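Local coordinates for ABC transporter, solute-binding protein (Staphylococcus aureus, PDB 6LKL) that probably serves as the solute-binding lipoprotein of an ABC importer, binding alpha-D-glucose 6-phosphate in its cleft and possibly thiamine or its pyrophosphate, at residues K126-Y131 / K181-L186; S168-V173 / L186-D191. All blocks are in the same frame, centred on the assembly; numbering follows the deposited sequence.

Contact 1 (K126-Y131 / K181-L186); sequences KGKIAY and KYYAGL
Ala130 meets Tyr182, Ala184 and Leu186 in the tight part of this contact, where strand 129-132 runs beside strand 184-188 in the same direction. Ala130 N donates to Ala184 O at 3.1 Å, and Leu186 N donates to Ala130 O at 2.9 Å, so both backbone polar groups of Ala130 are tied to the neighbouring strand. The methyl of Ala130 sits over one face of the Tyr182 ring as a CH-pi contact, CB 3.9 Å from the ring centroid, while Lys181 CG lies over the opposite face. On the other face of the sheet Ile129 CG2 meets Ala184 CB at 4.0 Å, and Phe160 of helix 154-161 packs on Ile129. Strand 129-132 also pairs in parallel with strand 165-167, so it lies between strands 165-167 and 184-188 in the sheet of an alpha/beta lobe of this periplasmic-binding-protein fold. At the cleft-ward end Tyr131 CB rests against Leu186 CD1 at 3.8 Å; the tyrosine ring leads away from this strand, and its OH bonds Gln166. The opposite end is still tied by the backbone, but its side chains are more open to solvent. There Tyr183 N donates a hydrogen bond to Lys128 O, 2.8 Å. Lys128 and Tyr183 extend side by side: with the lysine chain extended beyond CG, its CD meets the ring edge at Tyr183 CE2, 3.5 Å away.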
ATOM      1  N   LYS A 126     -20.100  17.531  -2.767  1.00 21.59           N
ATOM      2  CA  LYS A 126     -20.028  17.266  -4.200  1.00 23.36           C
ATOM      3  C   LYS A 126     -18.926  18.099  -4.848  1.00 22.78           C
ATOM      4  O   LYS A 126     -18.923  19.331  -4.751  1.00 27.37           O
ATOM      5  CB  LYS A 126     -21.384  17.572  -4.840  1.00 27.67           C
ATOM      6  CG  LYS A 126     -21.463  17.358  -6.351  1.00 43.99           C
ATOM      7  CD  LYS A 126     -22.792  17.874  -6.909  1.00 57.85           C
ATOM      8  CE  LYS A 126     -22.602  18.725  -8.155  1.00 66.40           C
ATOM      9  NZ  LYS A 126     -23.879  19.353  -8.611  1.00 66.19           N
ATOM     10  N   GLY A 127     -17.990  17.428  -5.514  1.00 14.47           N
ATOM     11  CA  GLY A 127     -16.915  18.132  -6.182  1.00 15.00           C
ATOM     12  C   GLY A 127     -15.871  18.715  -5.263  1.00 22.91           C
ATOM     13  O   GLY A 127     -14.969  19.412  -5.739  1.00 19.87           O
ATOM     14  N   LYS A 128     -15.952  18.443  -3.959  1.00 18.67           N
ATOM     15  CA  LYS A 128     -15.073  19.058  -2.972  1.00 20.14           C
ATOM     16  C   LYS A 128     -14.315  18.004  -2.176  1.00 24.06           C
ATOM     17  O   LYS A 128     -13.831  18.281  -1.072  1.00 18.39           O
ATOM     18  CB  LYS A 128     -15.889  19.954  -2.041  1.00 23.96           C
ATOM     19  CG  LYS A 128     -16.468  21.174  -2.758  1.00 31.63           C
ATOM     20  CD  LYS A 128     -17.304  22.072  -1.868  1.00 46.81           C
ATOM     21  CE  LYS A 128     -17.822  23.271  -2.648  1.00 46.17           C
ATOM     22  NZ  LYS A 128     -18.668  24.166  -1.814  1.00 65.94           N
ATOM     23  N   ILE A 129     -14.227  16.789  -2.716  1.00 21.01           N
ATOM     24  CA  ILE A 129     -13.406  15.719  -2.173  1.00 22.34           C
ATOM     25  C   ILE A 129     -12.615  15.123  -3.331  1.00 20.99           C
ATOM     26  O   ILE A 129     -12.908  15.368  -4.501  1.00 22.69           O
ATOM     27  CB  ILE A 129     -14.250  14.648  -1.456  1.00 22.21           C
ATOM     28  CG1 ILE A 129     -15.259  14.042  -2.436  1.00 16.23           C
ATOM     29  CG2 ILE A 129     -14.955  15.268  -0.250  1.00 20.06           C
ATOM     30  CD1 ILE A 129     -16.157  12.993  -1.841  1.00 20.46           C
ATOM     31  N   ALA A 130     -11.593  14.339  -2.995  1.00 15.24           N
ATOM     32  CA  ALA A 130     -10.623  13.922  -3.993  1.00 16.81           C
ATOM     33  C   ALA A 130     -10.138  12.502  -3.738  1.00 16.61           C
ATOM     34  O   ALA A 130     -10.104  12.025  -2.603  1.00 19.57           O
ATOM     35  CB  ALA A 130      -9.420  14.872  -4.022  1.00 17.22           C
ATOM     36  N   TYR A 131      -9.759  11.839  -4.826  1.00 16.53           N
ATOM     37  CA  TYR A 131      -9.089  10.549  -4.791  1.00 14.19           C
ATOM     38  C   TYR A 131      -8.058  10.550  -5.910  1.00 17.78           C
ATOM     39  O   TYR A 131      -8.032  11.452  -6.750  1.00 18.42           O
ATOM     40  CB  TYR A 131     -10.078   9.390  -4.954  1.00 17.02           C
ATOM     41  CG  TYR A 131     -10.721   9.324  -6.325  1.00 15.54           C
ATOM     42  CD1 TYR A 131     -11.594  10.315  -6.751  1.00 19.47           C
ATOM     43  CD2 TYR A 131     -10.456   8.269  -7.189  1.00 18.49           C
ATOM     44  CE1 TYR A 131     -12.181  10.263  -7.999  1.00 22.90           C
ATOM     45  CE2 TYR A 131     -11.045   8.207  -8.445  1.00 18.17           C
ATOM     46  CZ  TYR A 131     -11.903   9.209  -8.842  1.00 24.58           C
ATOM     47  OH  TYR A 131     -12.492   9.162 -10.083  1.00 24.58           O
ATOM     48  N   LYS A 181      -7.759  22.584   0.227  1.00 24.33           N
ATOM     49  CA  LYS A 181      -8.363  22.653  -1.099  1.00 26.01           C
ATOM     50  C   LYS A 181      -9.582  21.747  -1.207  1.00 22.38           C
ATOM     51  O   LYS A 181     -10.493  22.034  -1.991  1.00 22.34           O
ATOM     52  CB  LYS A 181      -7.332  22.273  -2.163  1.00 25.96           C
ATOM     53  CG  LYS A 181      -7.794  22.474  -3.605  1.00 37.12           C
ATOM     54  CD  LYS A 181      -6.694  22.078  -4.590  1.00 36.85           C
ATOM     55  CE  LYS A 181      -7.059  22.394  -6.038  1.00 46.03           C
ATOM     56  NZ  LYS A 181      -8.525  22.385  -6.296  1.00 47.79           N
ATOM     57  N   TYR A 182      -9.627  20.671  -0.422  1.00 23.98           N
ATOM     58  CA  TYR A 182     -10.752  19.745  -0.403  1.00 24.37           C
ATOM     59  C   TYR A 182     -11.136  19.446   1.040  1.00 18.20           C
ATOM     60  O   TYR A 182     -10.296  19.501   1.944  1.00 24.62           O
ATOM     61  CB  TYR A 182     -10.414  18.427  -1.125  1.00 23.42           C
ATOM     62  CG  TYR A 182     -10.040  18.584  -2.588  1.00 22.92           C
ATOM     63  CD1 TYR A 182     -11.000  18.882  -3.545  1.00 21.37           C
ATOM     64  CD2 TYR A 182      -8.727  18.425  -3.008  1.00 24.98           C
ATOM     65  CE1 TYR A 182     -10.660  19.024  -4.880  1.00 21.39           C
ATOM     66  CE2 TYR A 182      -8.377  18.564  -4.339  1.00 26.05           C
ATOM     67  CZ  TYR A 182      -9.348  18.861  -5.270  1.00 20.61           C
ATOM     68  OH  TYR A 182      -9.005  19.000  -6.594  1.00 22.38           O
ATOM     69  N   TYR A 183     -12.418  19.120   1.246  1.00 17.85           N
ATOM     70  CA  TYR A 183     -12.889  18.716   2.572  1.00 16.93           C
ATOM     71  C   TYR A 183     -12.264  17.398   3.010  1.00 21.90           C
ATOM     72  O   TYR A 183     -11.990  17.199   4.200  1.00 16.88           O
ATOM     73  CB  TYR A 183     -14.410  18.564   2.580  1.00 22.11           C
ATOM     74  CG  TYR A 183     -15.197  19.848   2.629  1.00 25.21           C
ATOM     75  CD1 TYR A 183     -15.396  20.517   3.827  1.00 31.52           C
ATOM     76  CD2 TYR A 183     -15.777  20.370   1.484  1.00 29.64           C
ATOM     77  CE1 TYR A 183     -16.128  21.685   3.879  1.00 29.54           C
ATOM     78  CE2 TYR A 183     -16.510  21.536   1.525  1.00 41.75           C
ATOM     79  CZ  TYR A 183     -16.684  22.191   2.724  1.00 33.66           C
ATOM     80  OH  TYR A 183     -17.415  23.355   2.763  1.00 42.68           O
ATOM     81  N   ALA A 184     -12.076  16.470   2.075  1.00 18.14           N
ATOM     82  CA  ALA A 184     -11.681  15.115   2.422  1.00 20.35           C
ATOM     83  C   ALA A 184     -11.151  14.426   1.176  1.00 17.81           C
ATOM     84  O   ALA A 184     -11.388  14.870   0.051  1.00 16.56           O
ATOM     85  CB  ALA A 184     -12.852  14.325   3.016  1.00 18.70           C
ATOM     86  N   GLY A 185     -10.431  13.327   1.393  1.00 16.66           N
ATOM     87  CA  GLY A 185      -9.883  12.578   0.278  1.00 16.90           C
ATOM     88  C   GLY A 185      -9.535  11.165   0.684  1.00 16.64           C
ATOM     89  O   GLY A 185      -9.491  10.823   1.869  1.00 17.75           O
ATOM     90  N   LEU A 186      -9.287  10.343  -0.330  1.00 20.72           N
ATOM     91  CA  LEU A 186      -8.944   8.938  -0.144  1.00 17.60           C
ATOM     92  C   LEU A 186      -7.427   8.791  -0.172  1.00 18.66           C
ATOM     93  O   LEU A 186      -6.786   9.109  -1.179  1.00 19.25           O
ATOM     94  CB  LEU A 186      -9.601   8.078  -1.220  1.00 19.53           C
ATOM     95  CG  LEU A 186     -11.109   8.286  -1.403  1.00 19.22           C
ATOM     96  CD1 LEU A 186     -11.679   7.217  -2.320  1.00 17.41           C
ATOM     97  CD2 LEU A 186     -11.844   8.282  -0.063  1.00 16.76           C
TER

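Contact 2 (S168-V173 / L186-D191); sequences SKTSKV and LSYEQD
Thr170 and Tyr188 meet in the apolar part of this contact, their side chains crossing at about a right angle. The threonine methyl CG2 lies in the plane of the tyrosine ring, at its edge, 3.9 Å from Tyr188 CE1. With CG2 anti to the backbone N, OG1 takes the position beside that N and bonds Ser132 OG and a bound malonic acid molecule, probably from the crystallisation liquor but consistent with a ligand pocket here. Val173, which is buried, points toward the strand and lays its CG1 against the backbone of Leu186, 3.4 Å from Leu186 O. This packing brings the first turn of helix 170-178 onto the end of strand 184-188.

The polar part runs through a single water. It donates to Thr170 O at 2.7 Å and to Asp191 OD2 at 2.8 Å, and accepts from Ser187 OG at 2.6 Å, so three bonds hold it between the helix start, the strand and helix 189-197. Asp191 OD2 also comes within 4.0 Å of Ser171 CA, while Asp191 CB stands over one face of the Tyr188 ring. Within segment 168-173, Lys172, its chain extended, donates from NZ to Ser168 OG at 3.1 Å.

Tyr188 occupies the N-cap position of helix 189-197, at the point where the strand gives way to the helix, and its side chain touches Thr139 and lies near Asn214. Thr170, Thr139 and Asn214 all contact alpha-D-glucose 6-phosphate in this protein. Two helix starts gathered at strand ends along one rim are characteristic of the ligand cleft of a periplasmic-binding-protein fold.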
ATOM      1  N   SER A 168      -4.045  12.987 -10.222  1.00 20.87           N
ATOM      2  CA  SER A 168      -3.093  12.110 -10.891  1.00 23.28           C
ATOM      3  C   SER A 168      -2.139  11.414  -9.930  1.00 25.40           C
ATOM      4  O   SER A 168      -1.534  10.406 -10.312  1.00 27.77           O
ATOM      5  CB  SER A 168      -2.278  12.901 -11.917  1.00 23.93           C
ATOM      6  OG  SER A 168      -1.513  13.913 -11.282  1.00 32.40           O
ATOM      7  N   LYS A 169      -1.982  11.920  -8.708  1.00 24.09           N
ATOM      8  CA  LYS A 169      -1.039  11.349  -7.757  1.00 21.40           C
ATOM      9  C   LYS A 169      -1.671  11.233  -6.379  1.00 17.79           C
ATOM     10  O   LYS A 169      -2.405  12.122  -5.941  1.00 19.61           O
ATOM     11  CB  LYS A 169       0.237  12.192  -7.651  1.00 25.86           C
ATOM     12  CG  LYS A 169       1.040  12.280  -8.932  1.00 31.82           C
ATOM     13  CD  LYS A 169       2.304  13.095  -8.721  1.00 44.69           C
ATOM     14  CE  LYS A 169       3.212  13.046  -9.937  1.00 57.70           C
ATOM     15  NZ  LYS A 169       4.289  14.073  -9.866  1.00 67.60           N
ATOM     16  N   THR A 170      -1.367  10.125  -5.702  1.00 18.51           N
ATOM     17  CA  THR A 170      -1.842   9.920  -4.338  1.00 19.03           C
ATOM     18  C   THR A 170      -1.326  11.008  -3.402  1.00 21.66           C
ATOM     19  O   THR A 170      -2.048  11.463  -2.508  1.00 20.24           O
ATOM     20  CB  THR A 170      -1.406   8.537  -3.854  1.00 24.19           C
ATOM     21  OG1 THR A 170      -1.916   7.540  -4.751  1.00 27.71           O
ATOM     22  CG2 THR A 170      -1.912   8.261  -2.446  1.00 21.73           C
ATOM     23  N   SER A 171      -0.076  11.438  -3.589  1.00 24.84           N
ATOM     24  CA  SER A 171       0.487  12.456  -2.710  1.00 25.28           C
ATOM     25  C   SER A 171      -0.256  13.782  -2.830  1.00 19.05           C
ATOM     26  O   SER A 171      -0.264  14.572  -1.880  1.00 27.69           O
ATOM     27  CB  SER A 171       1.971  12.652  -3.019  1.00 29.26           C
ATOM     28  OG  SER A 171       2.157  13.131  -4.341  1.00 36.60           O
ATOM     29  N   LYS A 172      -0.890  14.045  -3.975  1.00 23.46           N
ATOM     30  CA  LYS A 172      -1.644  15.288  -4.114  1.00 21.84           C
ATOM     31  C   LYS A 172      -2.919  15.274  -3.280  1.00 21.41           C
ATOM     32  O   LYS A 172      -3.374  16.335  -2.833  1.00 21.98           O
ATOM     33  CB  LYS A 172      -1.985  15.559  -5.580  1.00 21.83           C
ATOM     34  CG  LYS A 172      -0.781  15.825  -6.468  1.00 34.47           C
ATOM     35  CD  LYS A 172      -1.177  15.862  -7.941  1.00 46.55           C
ATOM     36  CE  LYS A 172      -0.027  16.337  -8.819  1.00 56.40           C
ATOM     37  NZ  LYS A 172      -0.450  16.590 -10.225  1.00 58.89           N
ATOM     38  N   VAL A 173      -3.520  14.100  -3.066  1.00 25.82           N
ATOM     39  CA  VAL A 173      -4.754  14.034  -2.282  1.00 20.35           C
ATOM     40  C   VAL A 173      -4.506  14.566  -0.877  1.00 19.31           C
ATOM     41  O   VAL A 173      -5.169  15.505  -0.423  1.00 20.90           O
ATOM     42  CB  VAL A 173      -5.306  12.597  -2.248  1.00 16.31           C
ATOM     43  CG1 VAL A 173      -6.523  12.509  -1.329  1.00 21.33           C
ATOM     44  CG2 VAL A 173      -5.675  12.134  -3.644  1.00 21.46           C
ATOM     45  N   LEU A 186      -9.287  10.343  -0.330  1.00 20.72           N
ATOM     46  CA  LEU A 186      -8.944   8.938  -0.144  1.00 17.60           C
ATOM     47  C   LEU A 186      -7.427   8.791  -0.172  1.00 18.66           C
ATOM     48  O   LEU A 186      -6.786   9.109  -1.179  1.00 19.25           O
ATOM     49  CB  LEU A 186      -9.601   8.078  -1.220  1.00 19.53           C
ATOM     50  CG  LEU A 186     -11.109   8.286  -1.403  1.00 19.22           C
ATOM     51  CD1 LEU A 186     -11.679   7.217  -2.320  1.00 17.41           C
ATOM     52  CD2 LEU A 186     -11.844   8.282  -0.063  1.00 16.76           C
ATOM     53  N   SER A 187      -6.861   8.304   0.924  1.00 18.75           N
ATOM     54  CA  SER A 187      -5.416   8.270   1.096  1.00 17.36           C
ATOM     55  C   SER A 187      -5.065   6.970   1.813  1.00 19.77           C
ATOM     56  O   SER A 187      -5.812   5.986   1.760  1.00 13.01           O
ATOM     57  CB  SER A 187      -4.953   9.528   1.850  1.00 19.29           C
ATOM     58  OG  SER A 187      -3.548   9.555   2.005  1.00 20.47           O
ATOM     59  N   TYR A 188      -3.918   6.952   2.490  1.00 17.95           N
ATOM     60  CA  TYR A 188      -3.533   5.818   3.315  1.00 16.54           C
ATOM     61  C   TYR A 188      -2.794   6.336   4.542  1.00 19.97           C
ATOM     62  O   TYR A 188      -2.385   7.499   4.607  1.00 20.10           O
ATOM     63  CB  TYR A 188      -2.695   4.789   2.536  1.00 18.45           C
ATOM     64  CG  TYR A 188      -1.351   5.271   2.032  1.00 23.05           C
ATOM     65  CD1 TYR A 188      -1.239   5.938   0.821  1.00 30.10           C
ATOM     66  CD2 TYR A 188      -0.192   5.036   2.759  1.00 25.65           C
ATOM     67  CE1 TYR A 188      -0.009   6.368   0.352  1.00 25.22           C
ATOM     68  CE2 TYR A 188       1.040   5.464   2.297  1.00 28.37           C
ATOM     69  CZ  TYR A 188       1.125   6.127   1.095  1.00 25.03           C
ATOM     70  OH  TYR A 188       2.349   6.551   0.637  1.00 33.46           O
ATOM     71  N   GLU A 189      -2.633   5.453   5.529  1.00 24.04           N
ATOM     72  CA  GLU A 189      -2.333   5.903   6.884  1.00 31.13           C
ATOM     73  C   GLU A 189      -1.016   6.669   6.950  1.00 24.88           C
ATOM     74  O   GLU A 189      -0.939   7.724   7.588  1.00 23.44           O
ATOM     75  CB  GLU A 189      -2.290   4.698   7.826  1.00 30.95           C
ATOM     76  CG  GLU A 189      -1.909   5.020   9.270  1.00 41.15           C
ATOM     77  CD  GLU A 189      -3.088   4.987  10.214  1.00 39.56           C
ATOM     78  OE1 GLU A 189      -3.975   4.130  10.029  1.00 38.98           O
ATOM     79  OE2 GLU A 189      -3.124   5.817  11.147  1.00 53.09           O
ATOM     80  N   GLN A 190       0.031   6.162   6.296  1.00 22.91           N
ATOM     81  CA  GLN A 190       1.344   6.794   6.405  1.00 30.29           C
ATOM     82  C   GLN A 190       1.319   8.220   5.861  1.00 24.28           C
ATOM     83  O   GLN A 190       1.778   9.153   6.529  1.00 26.14           O
ATOM     84  CB  GLN A 190       2.390   5.947   5.678  1.00 30.13           C
ATOM     85  CG  GLN A 190       3.761   6.596   5.491  1.00 33.66           C
ATOM     86  CD  GLN A 190       4.587   6.582   6.761  1.00 46.76           C
ATOM     87  OE1 GLN A 190       4.346   5.779   7.662  1.00 41.21           O
ATOM     88  NE2 GLN A 190       5.569   7.472   6.839  1.00 50.19           N
ATOM     89  N   ASP A 191       0.803   8.406   4.641  1.00 23.81           N
ATOM     90  CA  ASP A 191       0.635   9.757   4.105  1.00 27.44           C
ATOM     91  C   ASP A 191      -0.165  10.642   5.053  1.00 25.19           C
ATOM     92  O   ASP A 191       0.228  11.776   5.340  1.00 25.43           O
ATOM     93  CB  ASP A 191      -0.040   9.719   2.730  1.00 29.31           C
ATOM     94  CG  ASP A 191       0.947   9.855   1.579  1.00 33.42           C
ATOM     95  OD1 ASP A 191       2.166   9.963   1.829  1.00 36.19           O
ATOM     96  OD2 ASP A 191       0.492   9.883   0.417  1.00 32.20           O
TER
HETATM   97  O   HOH W   1      -2.183  10.514   0.050  1.00 22.93           O

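Along the chain from the N terminus, strand 129-132 is the first of these elements to be reached; helices 138-151 and 154-161, strand 165-167 and helix 170-178 follow before strand 184-188 returns beside it. Contact 1 closes this long, mostly helical excursion. Contact 2 closes a shorter loop: helix 170-178 leads into strand 184-188, whose end, with the start of helix 189-197, comes back against the first turn of helix 170-178. Segment 168-173 lies between the two segments of contact 1, so the closures cross, and Leu186 belongs to both. Val173 joins them directly, its CG2 packing on Tyr131 and its CG1 on Gly185, so the helix start sits on the paired strands.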